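Long-range contact in ubiquitin-conjugating enzyme-like protein (Leishmania mexicana, PDB 6ZM3), which probably acts as a ubiquitin E2 variant of the UBE2V type, helping a partner conjugating enzyme to build ubiquitin chains: residues B[55-67]-B[77-89]. Residues are numbered along the deposited sequence; the frame is centred on the assembly and turned at random.
Sequences TTFEYRILSLEIY and PHIRFLSKVNLPC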
ATOM      1  N   THR B  55      17.883  11.312  -3.240  1.00 32.41           N
ATOM      2  CA  THR B  55      17.391  11.840  -1.984  1.00 31.69           C
ATOM      3  C   THR B  55      17.206  10.615  -1.087  1.00 32.79           C
ATOM      4  O   THR B  55      17.278   9.493  -1.592  1.00 35.15           O
ATOM      5  CB  THR B  55      16.081  12.624  -2.170  1.00 32.74           C
ATOM      6  OG1 THR B  55      15.009  11.712  -2.431  1.00 34.57           O
ATOM      7  CG2 THR B  55      16.111  13.685  -3.256  1.00 29.13           C
ATOM      8  N   THR B  56      16.985  10.830   0.211  1.00 29.83           N
ATOM      9  CA  THR B  56      16.712   9.733   1.135  1.00 31.58           C
ATOM     10  C   THR B  56      15.235   9.342   1.066  1.00 30.64           C
ATOM     11  O   THR B  56      14.810   8.387   1.709  1.00 34.29           O
ATOM     12  CB  THR B  56      16.975  10.165   2.580  1.00 29.61           C
ATOM     13  OG1 THR B  56      16.371  11.453   2.699  1.00 30.08           O
ATOM     14  CG2 THR B  56      18.454  10.220   2.902  1.00 30.34           C
ATOM     15  N   PHE B  57      14.458  10.070   0.262  1.00 29.39           N
ATOM     16  CA  PHE B  57      13.080   9.701  -0.026  1.00 28.86           C
ATOM     17  C   PHE B  57      12.952   8.835  -1.286  1.00 27.85           C
ATOM     18  O   PHE B  57      11.848   8.372  -1.558  1.00 26.25           O
ATOM     19  CB  PHE B  57      12.221  10.956  -0.216  1.00 26.89           C
ATOM     20  CG  PHE B  57      12.172  11.935   0.934  1.00 26.21           C
ATOM     21  CD1 PHE B  57      13.130  12.939   1.048  1.00 28.46           C
ATOM     22  CD2 PHE B  57      11.148  11.893   1.874  1.00 26.42           C
ATOM     23  CE1 PHE B  57      13.102  13.838   2.106  1.00 25.88           C
ATOM     24  CE2 PHE B  57      11.088  12.825   2.903  1.00 25.98           C
ATOM     25  CZ  PHE B  57      12.068  13.797   3.021  1.00 27.00           C
ATOM     26  N   GLU B  58      14.039   8.608  -2.046  1.00 26.47           N
ATOM     27  CA  GLU B  58      13.947   8.219  -3.450  1.00 28.82           C
ATOM     28  C   GLU B  58      13.124   6.944  -3.639  1.00 26.65           C
ATOM     29  O   GLU B  58      13.339   5.956  -2.940  1.00 24.57           O
ATOM     30  CB  GLU B  58      15.308   8.075  -4.148  1.00 30.55           C
ATOM     31  CG  GLU B  58      16.189   6.964  -3.609  1.00 37.00           C
ATOM     32  CD  GLU B  58      17.583   6.885  -4.242  1.00 37.44           C
ATOM     33  OE1 GLU B  58      18.285   5.916  -3.975  1.00 38.65           O
ATOM     34  OE2 GLU B  58      17.957   7.793  -5.013  1.00 37.48           O
ATOM     35  N   TYR B  59      12.198   7.017  -4.606  1.00 27.08           N
ATOM     36  CA  TYR B  59      11.396   5.915  -5.133  1.00 26.90           C
ATOM     37  C   TYR B  59      10.418   5.353  -4.096  1.00 26.19           C
ATOM     38  O   TYR B  59       9.692   4.407  -4.403  1.00 27.56           O
ATOM     39  CB  TYR B  59      12.224   4.834  -5.843  1.00 27.45           C
ATOM     40  CG  TYR B  59      13.359   5.323  -6.710  1.00 35.16           C
ATOM     41  CD1 TYR B  59      13.137   6.214  -7.753  1.00 37.59           C
ATOM     42  CD2 TYR B  59      14.663   4.901  -6.486  1.00 36.06           C
ATOM     43  CE1 TYR B  59      14.184   6.659  -8.549  1.00 39.08           C
ATOM     44  CE2 TYR B  59      15.723   5.354  -7.255  1.00 38.23           C
ATOM     45  CZ  TYR B  59      15.478   6.239  -8.291  1.00 39.80           C
ATOM     46  OH  TYR B  59      16.517   6.696  -9.050  1.00 38.21           O
ATOM     47  N   ARG B  60      10.359   5.949  -2.899  1.00 23.46           N
ATOM     48  CA  ARG B  60       9.348   5.519  -1.949  1.00 22.02           C
ATOM     49  C   ARG B  60       7.974   5.890  -2.505  1.00 22.85           C
ATOM     50  O   ARG B  60       7.758   7.025  -2.959  1.00 22.97           O
ATOM     51  CB  ARG B  60       9.503   6.138  -0.553  1.00 22.80           C
ATOM     52  CG  ARG B  60      10.762   5.695   0.194  1.00 23.48           C
ATOM     53  CD  ARG B  60      10.990   6.397   1.511  1.00 25.12           C
ATOM     54  NE  ARG B  60      12.116   5.803   2.237  1.00 24.98           N
ATOM     55  CZ  ARG B  60      12.139   5.665   3.556  1.00 23.68           C
ATOM     56  NH1 ARG B  60      11.138   6.119   4.282  1.00 23.98           N
ATOM     57  NH2 ARG B  60      13.165   5.089   4.152  1.00 26.04           N
ATOM     58  N   ILE B  61       7.018   4.951  -2.379  1.00 20.62           N
ATOM     59  CA  ILE B  61       5.635   5.234  -2.760  1.00 18.85           C
ATOM     60  C   ILE B  61       4.917   5.806  -1.548  1.00 20.44           C
ATOM     61  O   ILE B  61       4.556   5.071  -0.640  1.00 22.82           O
ATOM     62  CB  ILE B  61       4.947   3.965  -3.338  1.00 20.72           C
ATOM     63  CG1 ILE B  61       5.667   3.538  -4.618  1.00 19.59           C
ATOM     64  CG2 ILE B  61       3.474   4.229  -3.632  1.00 19.22           C
ATOM     65  CD1 ILE B  61       5.406   2.114  -5.035  1.00 21.06           C
ATOM     66  N   LEU B  62       4.830   7.141  -1.468  1.00 18.47           N
ATOM     67  CA  LEU B  62       4.292   7.763  -0.271  1.00 19.43           C
ATOM     68  C   LEU B  62       2.814   8.098  -0.482  1.00 18.14           C
ATOM     69  O   LEU B  62       2.449   8.777  -1.440  1.00 18.66           O
ATOM     70  CB  LEU B  62       5.148   9.010   0.021  1.00 18.95           C
ATOM     71  CG  LEU B  62       6.659   8.781   0.122  1.00 19.49           C
ATOM     72  CD1 LEU B  62       7.366  10.121   0.272  1.00 17.87           C
ATOM     73  CD2 LEU B  62       7.033   7.880   1.308  1.00 20.73           C
ATOM     74  N   SER B  63       1.965   7.738   0.494  1.00 17.49           N
ATOM     75  CA  SER B  63       0.526   7.916   0.410  1.00 18.90           C
ATOM     76  C   SER B  63       0.110   9.094   1.289  1.00 20.06           C
ATOM     77  O   SER B  63       0.643   9.265   2.392  1.00 18.71           O
ATOM     78  CB  SER B  63      -0.255   6.665   0.824  1.00 18.52           C
ATOM     79  OG  SER B  63      -0.096   5.600  -0.142  1.00 18.59           O
ATOM     80  N   LEU B  64      -0.856   9.861   0.781  1.00 18.91           N
ATOM     81  CA  LEU B  64      -1.416  11.013   1.476  1.00 19.72           C
ATOM     82  C   LEU B  64      -2.937  10.980   1.421  1.00 19.27           C
ATOM     83  O   LEU B  64      -3.534  10.385   0.515  1.00 18.93           O
ATOM     84  CB  LEU B  64      -0.895  12.279   0.781  1.00 19.36           C
ATOM     85  CG  LEU B  64       0.620  12.445   0.761  1.00 20.30           C
ATOM     86  CD1 LEU B  64       1.221  11.951  -0.568  1.00 17.59           C
ATOM     87  CD2 LEU B  64       0.965  13.930   0.995  1.00 21.87           C
ATOM     88  N   GLU B  65      -3.579  11.665   2.366  1.00 20.96           N
ATOM     89  CA  GLU B  65      -5.000  11.900   2.285  1.00 22.65           C
ATOM     90  C   GLU B  65      -5.198  13.406   2.154  1.00 28.46           C
ATOM     91  O   GLU B  65      -4.449  14.166   2.796  1.00 26.48           O
ATOM     92  CB  GLU B  65      -5.668  11.456   3.578  1.00 25.65           C
ATOM     93  CG  GLU B  65      -7.175  11.606   3.549  1.00 32.10           C
ATOM     94  CD  GLU B  65      -7.840  10.706   4.580  1.00 39.89           C
ATOM     95  OE1 GLU B  65      -8.252   9.554   4.215  1.00 41.12           O
ATOM     96  OE2 GLU B  65      -7.920  11.146   5.740  1.00 37.57           O
ATOM     97  N   ILE B  66      -6.166  13.785   1.301  1.00 24.53           N
ATOM     98  CA  ILE B  66      -6.526  15.175   1.059  1.00 27.80           C
ATOM     99  C   ILE B  66      -7.997  15.384   1.388  1.00 26.29           C
ATOM    100  O   ILE B  66      -8.884  14.673   0.900  1.00 24.91           O
ATOM    101  CB  ILE B  66      -6.144  15.650  -0.359  1.00 27.69           C
ATOM    102  CG1 ILE B  66      -4.689  15.268  -0.649  1.00 24.15           C
ATOM    103  CG2 ILE B  66      -6.373  17.171  -0.455  1.00 26.64           C
ATOM    104  CD1 ILE B  66      -4.217  15.362  -2.100  1.00 32.37           C
ATOM    105  N   TYR B  67      -8.245  16.398   2.218  1.00 26.48           N
ATOM    106  CA  TYR B  67      -9.588  16.814   2.555  1.00 27.14           C
ATOM    107  C   TYR B  67      -9.823  18.213   1.994  1.00 29.76           C
ATOM    108  O   TYR B  67      -9.085  19.120   2.345  1.00 27.44           O
ATOM    109  CB  TYR B  67      -9.723  16.876   4.073  1.00 30.64           C
ATOM    110  CG  TYR B  67     -11.066  17.299   4.606  1.00 30.58           C
ATOM    111  CD1 TYR B  67     -12.245  16.838   4.044  1.00 28.63           C
ATOM    112  CD2 TYR B  67     -11.160  18.140   5.706  1.00 31.50           C
ATOM    113  CE1 TYR B  67     -13.481  17.196   4.539  1.00 30.52           C
ATOM    114  CE2 TYR B  67     -12.396  18.512   6.217  1.00 35.17           C
ATOM    115  CZ  TYR B  67     -13.559  18.045   5.630  1.00 34.43           C
ATOM    116  OH  TYR B  67     -14.784  18.392   6.106  1.00 33.75           O
ATOM    117  N   PRO B  77      -6.332  22.992   0.862  1.00 25.69           N
ATOM    118  CA  PRO B  77      -6.788  21.663   1.247  1.00 26.82           C
ATOM    119  C   PRO B  77      -6.003  21.223   2.485  1.00 27.87           C
ATOM    120  O   PRO B  77      -4.877  21.677   2.713  1.00 34.12           O
ATOM    121  CB  PRO B  77      -6.351  20.774   0.075  1.00 27.10           C
ATOM    122  CG  PRO B  77      -5.219  21.506  -0.620  1.00 30.82           C
ATOM    123  CD  PRO B  77      -5.455  22.967  -0.314  1.00 25.98           C
ATOM    124  N   HIS B  78      -6.597  20.313   3.252  1.00 31.24           N
ATOM    125  CA  HIS B  78      -5.916  19.682   4.379  1.00 30.37           C
ATOM    126  C   HIS B  78      -5.234  18.426   3.867  1.00 28.06           C
ATOM    127  O   HIS B  78      -5.932  17.542   3.375  1.00 27.21           O
ATOM    128  CB  HIS B  78      -6.936  19.371   5.480  1.00 32.43           C
ATOM    129  CG  HIS B  78      -7.741  20.568   5.862  1.00 45.05           C
ATOM    130  ND1 HIS B  78      -7.178  21.672   6.474  1.00 46.51           N
ATOM    131  CD2 HIS B  78      -9.054  20.853   5.713  1.00 51.46           C
ATOM    132  CE1 HIS B  78      -8.108  22.570   6.701  1.00 48.18           C
ATOM    133  NE2 HIS B  78      -9.269  22.094   6.242  1.00 50.93           N
ATOM    134  N   ILE B  79      -3.898  18.402   3.932  1.00 26.71           N
ATOM    135  CA  ILE B  79      -3.076  17.313   3.434  1.00 25.46           C
ATOM    136  C   ILE B  79      -2.392  16.664   4.641  1.00 29.11           C
ATOM    137  O   ILE B  79      -1.746  17.348   5.439  1.00 25.48           O
ATOM    138  CB  ILE B  79      -2.074  17.811   2.367  1.00 25.50           C
ATOM    139  CG1 ILE B  79      -2.758  18.631   1.256  1.00 24.65           C
ATOM    140  CG2 ILE B  79      -1.214  16.685   1.791  1.00 25.85           C
ATOM    141  CD1 ILE B  79      -1.887  18.810   0.007  1.00 23.96           C
ATOM    142  N   ARG B  80      -2.536  15.337   4.756  1.00 24.28           N
ATOM    143  CA  ARG B  80      -1.864  14.545   5.780  1.00 26.02           C
ATOM    144  C   ARG B  80      -1.082  13.443   5.067  1.00 24.72           C
ATOM    145  O   ARG B  80      -1.643  12.733   4.221  1.00 21.82           O
ATOM    146  CB  ARG B  80      -2.926  13.827   6.616  1.00 29.23           C
ATOM    147  CG  ARG B  80      -2.553  13.533   8.062  1.00 38.28           C
ATOM    148  CD  ARG B  80      -3.746  13.091   8.900  1.00 41.74           C
ATOM    149  NE  ARG B  80      -4.711  12.273   8.156  1.00 48.48           N
ATOM    150  CZ  ARG B  80      -4.829  10.937   8.240  1.00 46.73           C
ATOM    151  NH1 ARG B  80      -4.051  10.241   9.054  1.00 48.80           N
ATOM    152  NH2 ARG B  80      -5.746  10.296   7.527  1.00 43.25           N
ATOM    153  N   PHE B  81       0.179  13.250   5.452  1.00 23.24           N
ATOM    154  CA  PHE B  81       0.890  12.070   4.987  1.00 21.29           C
ATOM    155  C   PHE B  81       0.380  10.858   5.761  1.00 23.86           C
ATOM    156  O   PHE B  81       0.224  10.921   6.988  1.00 24.36           O
ATOM    157  CB  PHE B  81       2.402  12.214   5.152  1.00 20.14           C
ATOM    158  CG  PHE B  81       3.114  12.957   4.047  1.00 20.81           C
ATOM    159  CD1 PHE B  81       3.194  14.349   4.073  1.00 21.24           C
ATOM    160  CD2 PHE B  81       3.732  12.275   3.012  1.00 21.15           C
ATOM    161  CE1 PHE B  81       3.862  15.028   3.065  1.00 20.84           C
ATOM    162  CE2 PHE B  81       4.415  12.953   2.023  1.00 21.73           C
ATOM    163  CZ  PHE B  81       4.488  14.331   2.065  1.00 21.23           C
ATOM    164  N   LEU B  82       0.136   9.763   5.037  1.00 20.90           N
ATOM    165  CA  LEU B  82      -0.172   8.483   5.666  1.00 21.20           C
ATOM    166  C   LEU B  82       1.114   7.689   5.851  1.00 22.93           C
ATOM    167  O   LEU B  82       1.260   6.998   6.864  1.00 23.98           O
ATOM    168  CB  LEU B  82      -1.155   7.692   4.805  1.00 21.95           C
ATOM    169  CG  LEU B  82      -2.545   8.306   4.638  1.00 23.17           C
ATOM    170  CD1 LEU B  82      -3.466   7.316   3.932  1.00 24.30           C
ATOM    171  CD2 LEU B  82      -3.151   8.716   5.967  1.00 23.48           C
ATOM    172  N   SER B  83       1.999   7.736   4.835  1.00 21.51           N
ATOM    173  CA  SER B  83       3.360   7.258   4.938  1.00 21.39           C
ATOM    174  C   SER B  83       4.164   8.227   5.795  1.00 24.97           C
ATOM    175  O   SER B  83       4.159   9.418   5.508  1.00 24.70           O
ATOM    176  CB  SER B  83       3.991   7.166   3.564  1.00 22.47           C
ATOM    177  OG  SER B  83       3.276   6.275   2.706  1.00 23.59           O
ATOM    178  N   LYS B  84       4.919   7.695   6.763  1.00 22.29           N
ATOM    179  CA  LYS B  84       5.787   8.478   7.638  1.00 24.44           C
ATOM    180  C   LYS B  84       6.944   9.110   6.860  1.00 22.36           C
ATOM    181  O   LYS B  84       7.622   8.449   6.072  1.00 24.14           O
ATOM    182  CB  LYS B  84       6.339   7.607   8.773  1.00 28.06           C
ATOM    183  CG  LYS B  84       6.713   8.405  10.017  1.00 33.33           C
ATOM    184  CD  LYS B  84       7.062   7.547  11.208  1.00 33.05           C
ATOM    185  CE  LYS B  84       6.964   8.305  12.510  1.00 38.73           C
ATOM    186  NZ  LYS B  84       7.191   7.387  13.647  1.00 39.52           N
ATOM    187  N   VAL B  85       7.120  10.415   7.080  1.00 23.11           N
ATOM    188  CA  VAL B  85       8.198  11.188   6.475  1.00 25.09           C
ATOM    189  C   VAL B  85       8.856  12.031   7.560  1.00 25.68           C
ATOM    190  O   VAL B  85       8.212  12.367   8.565  1.00 24.50           O
ATOM    191  CB  VAL B  85       7.693  12.090   5.327  1.00 24.69           C
ATOM    192  CG1 VAL B  85       7.316  11.269   4.098  1.00 23.36           C
ATOM    193  CG2 VAL B  85       6.526  12.980   5.757  1.00 24.86           C
ATOM    194  N   ASN B  86      10.133  12.349   7.307  1.00 25.89           N
ATOM    195  CA  ASN B  86      10.868  13.402   8.002  1.00 25.23           C
ATOM    196  C   ASN B  86      11.095  14.552   7.018  1.00 23.98           C
ATOM    197  O   ASN B  86      11.989  14.504   6.157  1.00 26.55           O
ATOM    198  CB  ASN B  86      12.194  12.878   8.562  1.00 27.22           C
ATOM    199  CG  ASN B  86      13.034  13.941   9.253  1.00 31.35           C
ATOM    200  OD1 ASN B  86      12.504  14.960   9.716  1.00 28.10           O
ATOM    201  ND2 ASN B  86      14.344  13.700   9.322  1.00 27.60           N
ATOM    202  N   LEU B  87      10.222  15.549   7.142  1.00 26.38           N
ATOM    203  CA  LEU B  87      10.195  16.725   6.286  1.00 27.37           C
ATOM    204  C   LEU B  87       9.733  17.896   7.142  1.00 26.30           C
ATOM    205  O   LEU B  87       8.796  17.782   7.919  1.00 31.56           O
ATOM    206  CB  LEU B  87       9.225  16.449   5.122  1.00 24.53           C
ATOM    207  CG  LEU B  87       9.329  17.393   3.926  1.00 24.75           C
ATOM    208  CD1 LEU B  87      10.633  17.148   3.166  1.00 24.38           C
ATOM    209  CD2 LEU B  87       8.110  17.240   3.002  1.00 25.56           C
ATOM    210  N   PRO B  88      10.390  19.073   7.051  1.00 31.00           N
ATOM    211  CA  PRO B  88      10.099  20.194   7.951  1.00 30.05           C
ATOM    212  C   PRO B  88       8.645  20.638   7.981  1.00 29.63           C
ATOM    213  O   PRO B  88       8.103  20.834   9.059  1.00 31.49           O
ATOM    214  CB  PRO B  88      11.023  21.323   7.465  1.00 32.28           C
ATOM    215  CG  PRO B  88      12.136  20.600   6.764  1.00 29.42           C
ATOM    216  CD  PRO B  88      11.501  19.365   6.135  1.00 30.17           C
ATOM    217  N   CYS B  89       7.981  20.705   6.811  1.00 27.45           N
ATOM    218  CA  CYS B  89       6.626  21.223   6.783  1.00 28.71           C
ATOM    219  C   CYS B  89       5.607  20.178   7.229  1.00 27.04           C
ATOM    220  O   CYS B  89       4.409  20.445   7.222  1.00 32.80           O
ATOM    221  CB  CYS B  89       6.271  21.771   5.401  1.00 30.14           C
ATOM    222  SG  CYS B  89       6.421  20.525   4.090  1.00 33.20           S
TER
HETATM  223  O   HOH W   1       9.769   8.617   4.476  1.00 25.78           O
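E65 and R80, like Y67 and H78, form antiparallel hydrogen-bonded pairs that zip strand 61-67 to strand 78-81, with N-H and C=O exchanged in both directions at each. Beyond the L64-F81 pair the regular ladder ends in a bulge-like fork: S63 O accepts from both L82 N (2.7 Å) and S83 N, and the S83 hydroxyl oxygen, rather than a backbone carbonyl, accepts from S63 N at 3.0 Å, in a nearly straight bond (168°). S83 OG lies beside its own backbone N (chi1 -60°), which turns it to the S63 amide.

On the face carrying E65, Y67, H78 and R80, the long side chains run side by side in pairs. R80 bends at chi3 (35°) and brings NH2 to E65 OE2 at 2.9 Å in a salt bridge; E65 OE2 sits in the plane of the guanidinium group, at its edge, whereas NH2 comes to that oxygen from above the carboxylate plane. The other carboxylate oxygen, OE1, pairs with R35, so two arginines grip E65. Next to it, the Y67 and H78 rings meet rim to rim.

The apolar face is built around L64, whose CD2 sits over the centre of the F81 ring, 3.5 Å from the centroid, in a CH-pi contact. V85 CG2 covers the opposite face of F81, towards the rim. L64 CD2 also touches I79 CG2, while I66 CG2 packs on P77 CB. Farther along, the edge of F57 meets N86 O, and its CZ touches L87 CD1 at 3.6 Å.

This hairpin belongs to the antiparallel sheet of the UBC fold. Strand 44-50 flanks 61-67 on its other side, Y44 stacking on Y67, and helix 113-125 packs against F57, L62, I66 and I79. A chain of another protein covers S63, L82 and S83.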